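Local coordinates for protein 2,3-dihydroxybenzoate-AMP ligase (PDB 1MDB) that belongs to the ANL superfamily of AMP-binding enzymes and binds adenosine monophosphate and 2,3-dihydroxy-benzoic acid, at residues Leu70-Gln73 with Gln74-Val78; Val103-Leu106 with Pro107-Ser111; Ser112-Thr115 with Tyr116-Phe120; Phe135-Arg138 with Ser139-Arg142; Phe163-Leu166 with Glu167-His170. All blocks are in the same frame, centred on the assembly; numbering follows the deposited sequence.

Contact 1: residues Leu70-Gln73 with Gln74-Val78. With SO4 (sulfate ion), chain B.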
loop_
_atom_site.group_PDB
_atom_site.type_symbol
_atom_site.label_atom_id
_atom_site.label_comp_id
_atom_site.label_asym_id
_atom_site.label_seq_id
_atom_site.Cartn_x
_atom_site.Cartn_y
_atom_site.Cartn_z
ATOM N N LEU A 70 -25.223 -3.149 18.417
ATOM C CA LEU A 70 -25.450 -1.851 17.795
ATOM C C LEU A 70 -26.387 -2.012 16.597
ATOM O O LEU A 70 -27.087 -1.073 16.214
ATOM C CB LEU A 70 -24.119 -1.251 17.338
ATOM C CG LEU A 70 -24.107 0.208 16.886
ATOM C CD1 LEU A 70 -24.681 1.096 17.987
ATOM C CD2 LEU A 70 -22.673 0.617 16.564
ATOM N N GLY A 71 -26.397 -3.203 16.008
ATOM C CA GLY A 71 -27.262 -3.445 14.867
ATOM C C GLY A 71 -26.504 -3.709 13.582
ATOM O O GLY A 71 -27.104 -3.796 12.512
ATOM N N ILE A 72 -25.182 -3.819 13.673
ATOM C CA ILE A 72 -24.374 -4.092 12.489
ATOM C C ILE A 72 -24.510 -5.574 12.193
ATOM O O ILE A 72 -24.334 -6.397 13.082
ATOM C CB ILE A 72 -22.889 -3.747 12.723
ATOM C CG1 ILE A 72 -22.727 -2.227 12.833
ATOM C CG2 ILE A 72 -22.037 -4.295 11.576
ATOM C CD1 ILE A 72 -21.326 -1.785 13.118
ATOM N N GLN A 73 -24.824 -5.913 10.949
ATOM C CA GLN A 73 -25.012 -7.313 10.589
ATOM C C GLN A 73 -23.994 -7.871 9.602
ATOM O O GLN A 73 -23.207 -7.136 9.002
ATOM C CB GLN A 73 -26.408 -7.502 10.002
ATOM C CG GLN A 73 -27.531 -6.899 10.825
ATOM C CD GLN A 73 -28.859 -7.003 10.103
ATOM O OE1 GLN A 73 -29.256 -8.089 9.678
ATOM N NE2 GLN A 73 -29.550 -5.879 9.955
ATOM N N GLN A 74 -24.032 -9.189 9.440
ATOM C CA GLN A 74 -23.146 -9.878 8.519
ATOM C C GLN A 74 -23.352 -9.309 7.109
ATOM O O GLN A 74 -24.480 -9.060 6.691
ATOM C CB GLN A 74 -23.441 -11.387 8.561
ATOM C CG GLN A 74 -22.534 -12.240 7.684
ATOM C CD GLN A 74 -22.557 -13.709 8.087
ATOM O OE1 GLN A 74 -23.624 -14.300 8.277
ATOM N NE2 GLN A 74 -21.377 -14.307 8.215
ATOM N N LYS A 75 -22.248 -9.110 6.398
ATOM C CA LYS A 75 -22.232 -8.546 5.045
ATOM C C LYS A 75 -22.288 -7.011 5.049
ATOM O O LYS A 75 -22.071 -6.375 4.017
ATOM C CB LYS A 75 -23.376 -9.099 4.180
ATOM C CG LYS A 75 -23.192 -10.543 3.727
ATOM C CD LYS A 75 -24.079 -10.870 2.521
ATOM C CE LYS A 75 -25.554 -10.647 2.825
ATOM N NZ LYS A 75 -26.413 -10.783 1.612
ATOM N N ASP A 76 -22.582 -6.412 6.198
ATOM C CA ASP A 76 -22.625 -4.951 6.279
ATOM C C ASP A 76 -21.239 -4.378 6.030
ATOM O O ASP A 76 -20.236 -4.948 6.475
ATOM C CB ASP A 76 -23.065 -4.471 7.664
ATOM C CG ASP A 76 -24.563 -4.417 7.819
ATOM O OD1 ASP A 76 -25.264 -4.442 6.794
ATOM O OD2 ASP A 76 -25.035 -4.330 8.970
ATOM N N ARG A 77 -21.176 -3.252 5.326
ATOM C CA ARG A 77 -19.899 -2.607 5.087
ATOM C C ARG A 77 -19.668 -1.559 6.155
ATOM O O ARG A 77 -20.598 -0.870 6.593
ATOM C CB ARG A 77 -19.846 -1.966 3.698
ATOM C CG ARG A 77 -19.436 -2.946 2.618
ATOM C CD ARG A 77 -20.546 -3.944 2.359
ATOM N NE ARG A 77 -21.663 -3.303 1.670
ATOM C CZ ARG A 77 -22.812 -3.905 1.385
ATOM N NH1 ARG A 77 -22.999 -5.173 1.738
ATOM N NH2 ARG A 77 -23.768 -3.245 0.730
ATOM N N VAL A 78 -18.421 -1.456 6.599
ATOM C CA VAL A 78 -18.078 -0.484 7.621
ATOM C C VAL A 78 -16.805 0.231 7.237
ATOM O O VAL A 78 -15.725 -0.366 7.206
ATOM C CB VAL A 78 -17.917 -1.164 8.997
ATOM C CG1 VAL A 78 -17.478 -0.157 10.040
ATOM C CG2 VAL A 78 -19.245 -1.808 9.408
HETATM S S SO4 B . -25.565 -7.443 -0.214
HETATM O O1 SO4 B . -25.003 -6.147 -0.647
HETATM O O2 SO4 B . -24.756 -8.551 -0.761
HETATM O O3 SO4 B . -25.561 -7.510 1.261
HETATM O O4 SO4 B . -26.958 -7.555 -0.695
#
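Asp76 turns its carboxylate back toward Gln73, and the two residues grip each other at both ends of a type II beta turn. Asp76 OD2 takes the backbone N-H of Gln73 in a short, nearly straight bond (Gln73 N to Asp76 OD2 2.5 Å, 168° at the hydrogen); the donor arrives from above the carboxylate plane. In return Asp76 N reaches Gln73 O at 3.0 Å and closes the turn. With CG beside its own backbone N (chi1 -85°), Asp76 brings OD2 to that amide, while its CB lies 4.0 Å from Ile72 CG2. The Gln73 side chain leads away, its amide plane turned 76° from the carboxylate. On the buried side Ile72 CD1 approaches Val78 CG2 at 4.3 Å, and both side chains rest on Ala125 of strand 125-132. Arg77 points to the other side; bent at chi2 and chi3, it returns NH1 to Lys75 O at 2.7 Å. NH1 also meets a sulfate ion, probably from the crystallisation liquor, through weak bonds, and Lys75 NZ adds a weak one to the same ion at 3.4 Å. Just upstream, Gly71 ends helix 53-70 in a Schellman motif, so the turn leads from that helix into strand 77-80. The carboxylate fixes one backbone amide of the turn, while lysine and arginine, with Lys3 N, make a basic patch that can probably attract an anion.

Contact 2: residues Val103-Leu106 with Pro107-Ser111; sequences VFAL and PSHRS
His109 carries CG beside its own backbone N and anti to its carbonyl carbon (chi1 -71°), which folds the imidazole back under Leu106. Leu106 CB then lies over one face of the ring, 4.0 Å from its centroid and 21° off the normal, a CH-pi contact offset toward the rim. Ala105 comes from a different direction: its CA sits near the ring plane at the edge, 3.7 Å from His109 ND1. The backbone matches this fold, with His109 N bonded to Leu106 O at 2.9 Å, the closing bond of a type I beta turn from Leu106 to His109. The turn carries the chain from the end of strand 101-104 to Arg110, the N-cap of helix 111-120, and is therefore part of a strand-to-helix connection. Leu106 CB and Pro107 CD are packed tightly at 3.5 Å. Gln81 NE2 also donates to both Leu106 O and His109 O, so Leu106 O takes two donors. Arg110 curls back over the loop, and its NH1 is shared by two carbonyls lying in the guanidinium plane: Pro107 O at 2.9 Å and His109 O at 2.8 Å. The guanidinium also makes a cation-pi contact with Phe135, and Pro107 O has a second donor in Tyr137 OH. The Leu106 side chain lies about 8 Å from the bound adenosine monophosphate and about 10 Å from 2,3-dihydroxy-benzoic acid.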
loop_
_atom_site.group_PDB
_atom_site.type_symbol
_atom_site.label_atom_id
_atom_site.label_comp_id
_atom_site.label_asym_id
_atom_site.label_seq_id
_atom_site.Cartn_x
_atom_site.Cartn_y
_atom_site.Cartn_z
ATOM N N VAL A 103 -14.035 -1.304 5.165
ATOM C CA VAL A 103 -13.699 -0.672 3.898
ATOM C C VAL A 103 -12.542 0.182 4.404
ATOM O O VAL A 103 -12.722 1.019 5.296
ATOM C CB VAL A 103 -14.855 0.194 3.357
ATOM C CG1 VAL A 103 -14.419 0.921 2.103
ATOM C CG2 VAL A 103 -16.056 -0.695 3.053
ATOM N N PHE A 104 -11.357 -0.060 3.859
ATOM C CA PHE A 104 -10.136 0.599 4.307
ATOM C C PHE A 104 -9.771 1.977 3.786
ATOM O O PHE A 104 -9.008 2.111 2.821
ATOM C CB PHE A 104 -8.943 -0.356 4.101
ATOM C CG PHE A 104 -8.949 -1.541 5.038
ATOM C CD1 PHE A 104 -9.061 -2.843 4.548
ATOM C CD2 PHE A 104 -8.855 -1.357 6.415
ATOM C CE1 PHE A 104 -9.082 -3.940 5.416
ATOM C CE2 PHE A 104 -8.876 -2.451 7.292
ATOM C CZ PHE A 104 -8.991 -3.740 6.791
ATOM N N ALA A 105 -10.296 3.002 4.452
ATOM C CA ALA A 105 -9.998 4.384 4.097
ATOM C C ALA A 105 -8.637 4.733 4.702
ATOM O O ALA A 105 -8.126 4.011 5.548
ATOM C CB ALA A 105 -11.077 5.318 4.645
ATOM N N LEU A 106 -8.052 5.834 4.251
ATOM C CA LEU A 106 -6.753 6.283 4.743
ATOM C C LEU A 106 -6.927 7.577 5.548
ATOM O O LEU A 106 -7.865 8.339 5.328
ATOM C CB LEU A 106 -5.794 6.522 3.559
ATOM C CG LEU A 106 -4.808 5.401 3.166
ATOM C CD1 LEU A 106 -5.483 4.050 3.219
ATOM C CD2 LEU A 106 -4.229 5.666 1.769
ATOM N N PRO A 107 -6.013 7.837 6.491
ATOM C CA PRO A 107 -6.053 9.031 7.336
ATOM C C PRO A 107 -6.170 10.350 6.579
ATOM O O PRO A 107 -6.692 11.332 7.109
ATOM C CB PRO A 107 -4.746 8.933 8.117
ATOM C CG PRO A 107 -4.593 7.446 8.286
ATOM C CD PRO A 107 -4.909 6.948 6.896
ATOM N N SER A 108 -5.695 10.362 5.336
ATOM C CA SER A 108 -5.716 11.568 4.522
ATOM C C SER A 108 -7.026 11.801 3.776
ATOM O O SER A 108 -7.229 12.861 3.192
ATOM C CB SER A 108 -4.579 11.514 3.504
ATOM O OG SER A 108 -4.764 10.397 2.654
ATOM N N HIS A 109 -7.912 10.818 3.768
ATOM C CA HIS A 109 -9.169 11.002 3.053
ATOM C C HIS A 109 -10.058 12.046 3.724
ATOM O O HIS A 109 -10.028 12.221 4.939
ATOM C CB HIS A 109 -9.893 9.660 2.920
ATOM C CG HIS A 109 -9.231 8.731 1.953
ATOM N ND1 HIS A 109 -9.297 7.358 2.066
ATOM C CD2 HIS A 109 -8.456 8.983 0.872
ATOM C CE1 HIS A 109 -8.586 6.805 1.100
ATOM N NE2 HIS A 109 -8.065 7.768 0.362
ATOM N N ARG A 110 -10.835 12.750 2.918
ATOM C CA ARG A 110 -11.707 13.783 3.444
ATOM C C ARG A 110 -13.153 13.527 3.025
ATOM O O ARG A 110 -13.454 12.478 2.451
ATOM C CB ARG A 110 -11.201 15.158 2.991
ATOM C CG ARG A 110 -9.818 15.517 3.582
ATOM C CD ARG A 110 -9.870 15.615 5.106
ATOM N NE ARG A 110 -8.581 15.930 5.726
ATOM C CZ ARG A 110 -7.790 15.044 6.330
ATOM N NH1 ARG A 110 -8.137 13.763 6.404
ATOM N NH2 ARG A 110 -6.653 15.443 6.884
ATOM N N SER A 111 -14.044 14.472 3.316
ATOM C CA SER A 111 -15.464 14.295 3.030
ATOM C C SER A 111 -15.827 13.818 1.631
ATOM O O SER A 111 -16.713 12.988 1.476
ATOM C CB SER A 111 -16.228 15.581 3.338
ATOM O OG SER A 111 -15.957 16.563 2.367
#

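Contact 3: residues Ser112-Thr115 with Tyr116-Phe120; sequences SEIT and YFCEF
Helix 111-120 is joined here through successive i to i+4 bonds, and at Glu113 and Phe117 the backbone bond is accompanied by a carbonyl-to-ring contact. Phe117 N meets Glu113 O at 2.9 Å, 170° at the hydrogen, with the donor nearly in line with the C=O bond. The same oxygen also sits over one face of the Phe117 ring, 3.2 Å above its plane and offset toward the rim. Phe117 holds CG beside its own backbone N (chi1 -59°), which lays the ring back along the preceding turn, and CZ ends 4.0 Å from Glu113 CB. Ile114 CD1 approaches the ring obliquely, 4.0 Å from Phe117 CD1, and its other branch, CG2, touches Cys118 SG at the same distance. Along the helix Cys118 N reaches Ile114 O and Glu119 N reaches Thr115 O, while the Tyr116 N to Ser112 O bond is the longest of the four at 3.3 Å. Ile114 and Thr115 pack on Val144, so this face of the helix lies against helix 137-147; Phe117 meets His109 edge-to-face, back toward the loop that leads in from strand 101-104. The polar ends of the first turn fold back on the helix start: Glu113 OE1 accepts from Arg110 N, at the N-cap, and Thr115 OG1 pairs with Ser111 O. Farther on, Thr115 and Glu119 run side by side, with Thr115 CG2 near Glu119 OE2. Tyr116 CB, for its part, lies 3.3 Å from Glu113 O.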
loop_
_atom_site.group_PDB
_atom_site.type_symbol
_atom_site.label_atom_id
_atom_site.label_comp_id
_atom_site.label_asym_id
_atom_site.label_seq_id
_atom_site.Cartn_x
_atom_site.Cartn_y
_atom_site.Cartn_z
ATOM N N SER A 112 -15.155 14.331 0.611
ATOM C CA SER A 112 -15.468 13.914 -0.743
ATOM C C SER A 112 -15.229 12.411 -0.933
ATOM O O SER A 112 -16.109 11.700 -1.421
ATOM C CB SER A 112 -14.643 14.713 -1.748
ATOM O OG SER A 112 -15.375 14.891 -2.945
ATOM N N GLU A 113 -14.052 11.920 -0.549
ATOM C CA GLU A 113 -13.773 10.494 -0.694
ATOM C C GLU A 113 -14.577 9.655 0.306
ATOM O O GLU A 113 -15.138 8.628 -0.062
ATOM C CB GLU A 113 -12.282 10.207 -0.513
ATOM C CG GLU A 113 -11.400 10.879 -1.544
ATOM C CD GLU A 113 -10.521 11.939 -0.935
ATOM O OE1 GLU A 113 -11.016 12.724 -0.092
ATOM O OE2 GLU A 113 -9.334 11.988 -1.305
ATOM N N ILE A 114 -14.645 10.093 1.563
ATOM C CA ILE A 114 -15.391 9.334 2.571
ATOM C C ILE A 114 -16.878 9.233 2.215
ATOM O O ILE A 114 -17.468 8.148 2.273
ATOM C CB ILE A 114 -15.240 9.945 3.985
ATOM C CG1 ILE A 114 -13.768 9.913 4.410
ATOM C CG2 ILE A 114 -16.074 9.155 4.991
ATOM C CD1 ILE A 114 -13.114 8.522 4.337
ATOM N N THR A 115 -17.485 10.356 1.843
ATOM C CA THR A 115 -18.897 10.352 1.458
ATOM C C THR A 115 -19.114 9.336 0.329
ATOM O O THR A 115 -20.105 8.612 0.307
ATOM C CB THR A 115 -19.349 11.762 0.998
ATOM O OG1 THR A 115 -19.209 12.672 2.091
ATOM C CG2 THR A 115 -20.810 11.755 0.556
ATOM N N TYR A 116 -18.171 9.284 -0.601
ATOM C CA TYR A 116 -18.249 8.349 -1.713
ATOM C C TYR A 116 -18.201 6.908 -1.200
ATOM O O TYR A 116 -19.068 6.092 -1.525
ATOM C CB TYR A 116 -17.092 8.603 -2.673
ATOM C CG TYR A 116 -16.947 7.547 -3.743
ATOM C CD1 TYR A 116 -17.947 7.351 -4.692
ATOM C CD2 TYR A 116 -15.816 6.740 -3.798
ATOM C CE1 TYR A 116 -17.822 6.375 -5.668
ATOM C CE2 TYR A 116 -15.679 5.761 -4.770
ATOM C CZ TYR A 116 -16.685 5.583 -5.700
ATOM O OH TYR A 116 -16.569 4.604 -6.659
ATOM N N PHE A 117 -17.189 6.598 -0.391
ATOM C CA PHE A 117 -17.050 5.255 0.170
ATOM C C PHE A 117 -18.311 4.822 0.931
ATOM O O PHE A 117 -18.735 3.667 0.837
ATOM C CB PHE A 117 -15.853 5.196 1.135
ATOM C CG PHE A 117 -14.527 5.555 0.507
ATOM C CD1 PHE A 117 -13.457 5.954 1.305
ATOM C CD2 PHE A 117 -14.337 5.485 -0.869
ATOM C CE1 PHE A 117 -12.216 6.281 0.741
ATOM C CE2 PHE A 117 -13.104 5.809 -1.440
ATOM C CZ PHE A 117 -12.043 6.207 -0.633
ATOM N N CYS A 118 -18.899 5.741 1.695
ATOM C CA CYS A 118 -20.086 5.423 2.489
ATOM C C CYS A 118 -21.323 5.202 1.626
ATOM O O CYS A 118 -22.135 4.315 1.909
ATOM C CB CYS A 118 -20.358 6.529 3.522
ATOM S SG CYS A 118 -19.168 6.609 4.900
ATOM N N GLU A 119 -21.467 6.009 0.576
ATOM C CA GLU A 119 -22.607 5.884 -0.337
ATOM C C GLU A 119 -22.489 4.596 -1.143
ATOM O O GLU A 119 -23.327 3.706 -1.057
ATOM C CB GLU A 119 -22.635 7.053 -1.318
ATOM C CG GLU A 119 -23.718 8.078 -1.081
ATOM C CD GLU A 119 -23.782 9.087 -2.212
ATOM O OE1 GLU A 119 -24.081 8.676 -3.354
ATOM O OE2 GLU A 119 -23.526 10.282 -1.968
ATOM N N PHE A 120 -21.437 4.532 -1.949
ATOM C CA PHE A 120 -21.159 3.381 -2.793
ATOM C C PHE A 120 -21.289 2.067 -2.020
ATOM O O PHE A 120 -22.078 1.203 -2.388
ATOM C CB PHE A 120 -19.755 3.527 -3.370
ATOM C CG PHE A 120 -19.431 2.548 -4.458
ATOM C CD1 PHE A 120 -20.334 2.299 -5.484
ATOM C CD2 PHE A 120 -18.191 1.927 -4.493
ATOM C CE1 PHE A 120 -20.001 1.446 -6.536
ATOM C CE2 PHE A 120 -17.846 1.071 -5.544
ATOM C CZ PHE A 120 -18.750 0.831 -6.564
#

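Contact 4: residues Phe135-Arg138 with Ser139-Arg142; sequences FDYR and SLAR
Arg142 runs back along Arg138, one helical turn earlier. Its CB lies 3.6 Å from Arg138 O, and CG comes closer to that oxygen, at 3.1 Å. The chain is extended from CG to NE and the guanidinium then turns (chi4 94°), so that Arg138 O faces one side of the group; NH1 comes nearest to Arg138 CB, at 3.7 Å. At the tip NH1 gives a hydrogen bond to a water lying in the guanidinium plane, and this water donates to Asp136 OD2, bridging the two side chains. NE and NH2 are held beyond the segment by salt bridges to Glu162 and Glu161. Asp136 is the N-cap of helix 137-147, its OD1 accepting from the amides of Arg138 and Ser139, although the place of OD1 is doubtful in the model; OD2 forms a salt bridge at 2.7 Å with Arg138 NH1, which Glu161 also meets. Ser139 OG returns to Asp136 O at 2.7 Å, its chi1 of 64° setting the hydroxyl between N and the carbonyl carbon, directed back at the helix start. Regular helical bonds follow, Ala141 N to Tyr137 O and Arg142 N to Arg138 O. On the apolar side Phe135 presents its ring edge to Leu140 CB, 3.8 Å from CE2, while its CD2 stands over the centre of the Tyr137 ring. Leu140 and Tyr137 lie side by side and pack down on strand 125-132, through Tyr126 for the leucine and Ile128 and Tyr132 for the tyrosine. Here short strand 135-136, antiparallel to strand 125-132, turns into a helix that lies over that strand.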
loop_
_atom_site.group_PDB
_atom_site.type_symbol
_atom_site.label_atom_id
_atom_site.label_comp_id
_atom_site.label_asym_id
_atom_site.label_seq_id
_atom_site.Cartn_x
_atom_site.Cartn_y
_atom_site.Cartn_z
ATOM N N PHE A 135 -5.691 16.822 12.909
ATOM C CA PHE A 135 -6.998 16.878 12.254
ATOM C C PHE A 135 -8.089 16.253 13.122
ATOM O O PHE A 135 -7.937 15.142 13.630
ATOM C CB PHE A 135 -6.956 16.163 10.903
ATOM C CG PHE A 135 -8.234 16.282 10.119
ATOM C CD1 PHE A 135 -8.589 17.486 9.520
ATOM C CD2 PHE A 135 -9.098 15.194 10.002
ATOM C CE1 PHE A 135 -9.789 17.605 8.815
ATOM C CE2 PHE A 135 -10.294 15.300 9.304
ATOM C CZ PHE A 135 -10.643 16.504 8.710
ATOM N N ASP A 136 -9.185 16.982 13.296
ATOM C CA ASP A 136 -10.314 16.514 14.097
ATOM C C ASP A 136 -11.267 15.772 13.152
ATOM O O ASP A 136 -11.944 16.389 12.327
ATOM C CB ASP A 136 -11.031 17.705 14.739
ATOM C CG ASP A 136 -12.165 17.277 15.650
ATOM O OD1 ASP A 136 -12.973 16.419 15.222
ATOM O OD2 ASP A 136 -12.254 17.800 16.783
ATOM N N TYR A 137 -11.315 14.449 13.270
ATOM C CA TYR A 137 -12.159 13.659 12.386
ATOM C C TYR A 137 -13.655 13.711 12.661
ATOM O O TYR A 137 -14.450 13.270 11.826
ATOM C CB TYR A 137 -11.664 12.205 12.339
ATOM C CG TYR A 137 -10.313 12.047 11.650
ATOM C CD1 TYR A 137 -9.127 12.435 12.287
ATOM C CD2 TYR A 137 -10.226 11.549 10.349
ATOM C CE1 TYR A 137 -7.888 12.333 11.640
ATOM C CE2 TYR A 137 -9.001 11.445 9.694
ATOM C CZ TYR A 137 -7.835 11.841 10.346
ATOM O OH TYR A 137 -6.624 11.764 9.697
ATOM N N ARG A 138 -14.057 14.247 13.813
ATOM C CA ARG A 138 -15.488 14.354 14.088
ATOM C C ARG A 138 -16.075 15.436 13.196
ATOM O O ARG A 138 -17.244 15.371 12.821
ATOM C CB ARG A 138 -15.768 14.729 15.539
ATOM C CG ARG A 138 -14.988 13.964 16.562
ATOM C CD ARG A 138 -14.099 14.963 17.248
ATOM N NE ARG A 138 -13.513 14.449 18.466
ATOM C CZ ARG A 138 -12.863 15.207 19.334
ATOM N NH1 ARG A 138 -12.718 16.509 19.102
ATOM N NH2 ARG A 138 -12.389 14.667 20.446
ATOM N N SER A 139 -15.272 16.443 12.867
ATOM C CA SER A 139 -15.752 17.512 12.008
ATOM C C SER A 139 -15.925 16.910 10.618
ATOM O O SER A 139 -16.828 17.289 9.876
ATOM C CB SER A 139 -14.760 18.693 11.982
ATOM O OG SER A 139 -13.523 18.312 11.405
ATOM N N LEU A 140 -15.059 15.963 10.267
ATOM C CA LEU A 140 -15.179 15.291 8.978
ATOM C C LEU A 140 -16.472 14.459 9.049
ATOM O O LEU A 140 -17.264 14.441 8.110
ATOM C CB LEU A 140 -13.968 14.377 8.730
ATOM C CG LEU A 140 -14.053 13.425 7.525
ATOM C CD1 LEU A 140 -14.383 14.219 6.269
ATOM C CD2 LEU A 140 -12.729 12.651 7.356
ATOM N N ALA A 141 -16.688 13.787 10.177
ATOM C CA ALA A 141 -17.904 12.982 10.350
ATOM C C ALA A 141 -19.135 13.870 10.158
ATOM O O ALA A 141 -20.095 13.485 9.486
ATOM C CB ALA A 141 -17.931 12.349 11.749
ATOM N N ARG A 142 -19.099 15.064 10.746
ATOM C CA ARG A 142 -20.220 15.983 10.631
ATOM C C ARG A 142 -20.451 16.347 9.184
ATOM O O ARG A 142 -21.594 16.446 8.739
ATOM C CB ARG A 142 -19.978 17.241 11.467
ATOM C CG ARG A 142 -19.905 16.945 12.955
ATOM C CD ARG A 142 -19.844 18.193 13.813
ATOM N NE ARG A 142 -19.636 17.816 15.204
ATOM C CZ ARG A 142 -18.446 17.756 15.790
ATOM N NH1 ARG A 142 -17.346 18.071 15.114
ATOM N NH2 ARG A 142 -18.351 17.332 17.037
HETATM O O HOH W 1 -15.126 18.139 16.796
#

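Contact 5: residues Phe163-Leu166 with Glu167-His170; sequences FLPL and EDLH
After strand 164-165 the chain bends at Leu166 into a 3-10 segment, where Asp168 N bonds Pro165 O and Leu169 N bonds Leu166 O, both at 3.0 Å and both from above the carbonyl plane. Asp168, with CG beside its own backbone N (chi1 -66°), leans across the proline ring: OD2 lies 3.2 Å from Pro165 CB and 3.4 Å from Pro165 CG, a carboxylate oxygen against the C-H groups of the ring. The two leucines meet on the inner side. Leu166 holds CG anti to its N (chi1 175°), and its CD1 approaches Leu169 CD1 at 4.1 Å, the side chains crossing at about a right angle. Leu169 CB also rests 3.4 Å from Leu166 O. His170 brings its ring edge to that same carbonyl, ND1 at 3.7 Å, while NE2 is engaged by Glu90 OE1. Leu166 and Leu169 both lie on Ile155 of strand 154-157 and on Leu63 of helix 53-70; Leu166 also touches Val91 of helix 86-98. The turn thus follows strand 164-165, parallel to strand 154-157, and its leucines lie between that strand and the two helices.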
loop_
_atom_site.group_PDB
_atom_site.type_symbol
_atom_site.label_atom_id
_atom_site.label_comp_id
_atom_site.label_asym_id
_atom_site.label_seq_id
_atom_site.Cartn_x
_atom_site.Cartn_y
_atom_site.Cartn_z
ATOM N N PHE A 163 -21.144 11.683 19.100
ATOM C CA PHE A 163 -21.195 10.391 18.427
ATOM C C PHE A 163 -21.042 9.217 19.392
ATOM O O PHE A 163 -21.238 9.380 20.594
ATOM C CB PHE A 163 -20.139 10.358 17.317
ATOM C CG PHE A 163 -20.329 11.435 16.285
ATOM C CD1 PHE A 163 -19.397 12.458 16.139
ATOM C CD2 PHE A 163 -21.468 11.443 15.474
ATOM C CE1 PHE A 163 -19.599 13.474 15.202
ATOM C CE2 PHE A 163 -21.678 12.447 14.540
ATOM C CZ PHE A 163 -20.740 13.469 14.401
ATOM N N LEU A 164 -20.705 8.036 18.879
ATOM C CA LEU A 164 -20.573 6.860 19.738
ATOM C C LEU A 164 -19.142 6.493 20.127
ATOM O O LEU A 164 -18.294 6.256 19.266
ATOM C CB LEU A 164 -21.232 5.648 19.071
ATOM C CG LEU A 164 -22.699 5.785 18.646
ATOM C CD1 LEU A 164 -23.112 4.554 17.840
ATOM C CD2 LEU A 164 -23.592 5.947 19.874
ATOM N N PRO A 165 -18.859 6.439 21.439
ATOM C CA PRO A 165 -17.529 6.092 21.946
ATOM C C PRO A 165 -17.239 4.626 21.656
ATOM O O PRO A 165 -17.974 3.747 22.104
ATOM C CB PRO A 165 -17.651 6.347 23.451
ATOM C CG PRO A 165 -18.741 7.387 23.544
ATOM C CD PRO A 165 -19.735 6.874 22.544
ATOM N N LEU A 166 -16.184 4.360 20.897
ATOM C CA LEU A 166 -15.820 2.993 20.588
ATOM C C LEU A 166 -15.659 2.185 21.870
ATOM O O LEU A 166 -16.100 1.037 21.941
ATOM C CB LEU A 166 -14.505 2.956 19.808
ATOM C CG LEU A 166 -13.943 1.560 19.514
ATOM C CD1 LEU A 166 -14.944 0.754 18.697
ATOM C CD2 LEU A 166 -12.623 1.695 18.752
ATOM N N GLU A 167 -15.037 2.797 22.879
ATOM C CA GLU A 167 -14.781 2.129 24.153
ATOM C C GLU A 167 -16.031 1.655 24.887
ATOM O O GLU A 167 -15.960 0.732 25.696
ATOM C CB GLU A 167 -13.972 3.041 25.084
ATOM C CG GLU A 167 -14.763 4.209 25.657
ATOM C CD GLU A 167 -13.926 5.103 26.564
ATOM O OE1 GLU A 167 -14.472 6.093 27.097
ATOM O OE2 GLU A 167 -12.722 4.821 26.743
ATOM N N ASP A 168 -17.172 2.278 24.610
ATOM C CA ASP A 168 -18.407 1.882 25.276
ATOM C C ASP A 168 -19.169 0.775 24.544
ATOM O O ASP A 168 -20.301 0.460 24.900
ATOM C CB ASP A 168 -19.320 3.102 25.482
ATOM C CG ASP A 168 -18.728 4.120 26.453
ATOM O OD1 ASP A 168 -18.125 3.700 27.461
ATOM O OD2 ASP A 168 -18.870 5.338 26.221
ATOM N N LEU A 169 -18.545 0.170 23.538
ATOM C CA LEU A 169 -19.204 -0.891 22.783
ATOM C C LEU A 169 -18.911 -2.312 23.269
ATOM O O LEU A 169 -19.758 -3.196 23.161
ATOM C CB LEU A 169 -18.855 -0.769 21.296
ATOM C CG LEU A 169 -19.528 0.407 20.590
ATOM C CD1 LEU A 169 -18.980 0.573 19.184
ATOM C CD2 LEU A 169 -21.024 0.167 20.559
ATOM N N HIS A 170 -17.720 -2.534 23.807
ATOM C CA HIS A 170 -17.362 -3.856 24.295
ATOM C C HIS A 170 -18.409 -4.336 25.294
ATOM O O HIS A 170 -18.841 -3.580 26.168
ATOM C CB HIS A 170 -15.986 -3.820 24.967
ATOM C CG HIS A 170 -14.903 -3.286 24.085
ATOM N ND1 HIS A 170 -14.877 -1.978 23.653
ATOM C CD2 HIS A 170 -13.823 -3.888 23.532
ATOM C CE1 HIS A 170 -13.826 -1.797 22.872
ATOM N NE2 HIS A 170 -13.170 -2.940 22.782
#

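Along the chain the five contacts come strictly in series; none nests within or crosses another. Contact 1 turns from helix 53-70 into strand 77-80, whose neighbour, strand 101-104, delivers contact 2; Val78 O and Val103 N probably bond the two. Contact 2 leads straight into helix 111-120, the site of contact 3, through Ala105 and His109 packed on Ile114 and Phe117. Contact 4 starts helix 137-147 and meets contact 2 through Tyr137 and Leu140, which also touches Ile114. Contact 5 closes the strand 164-165 turn, with Phe163 against contact 4 and Leu164 against Leu70. Contacts 1, 2, 4 and 5 all reach one mixed sheet.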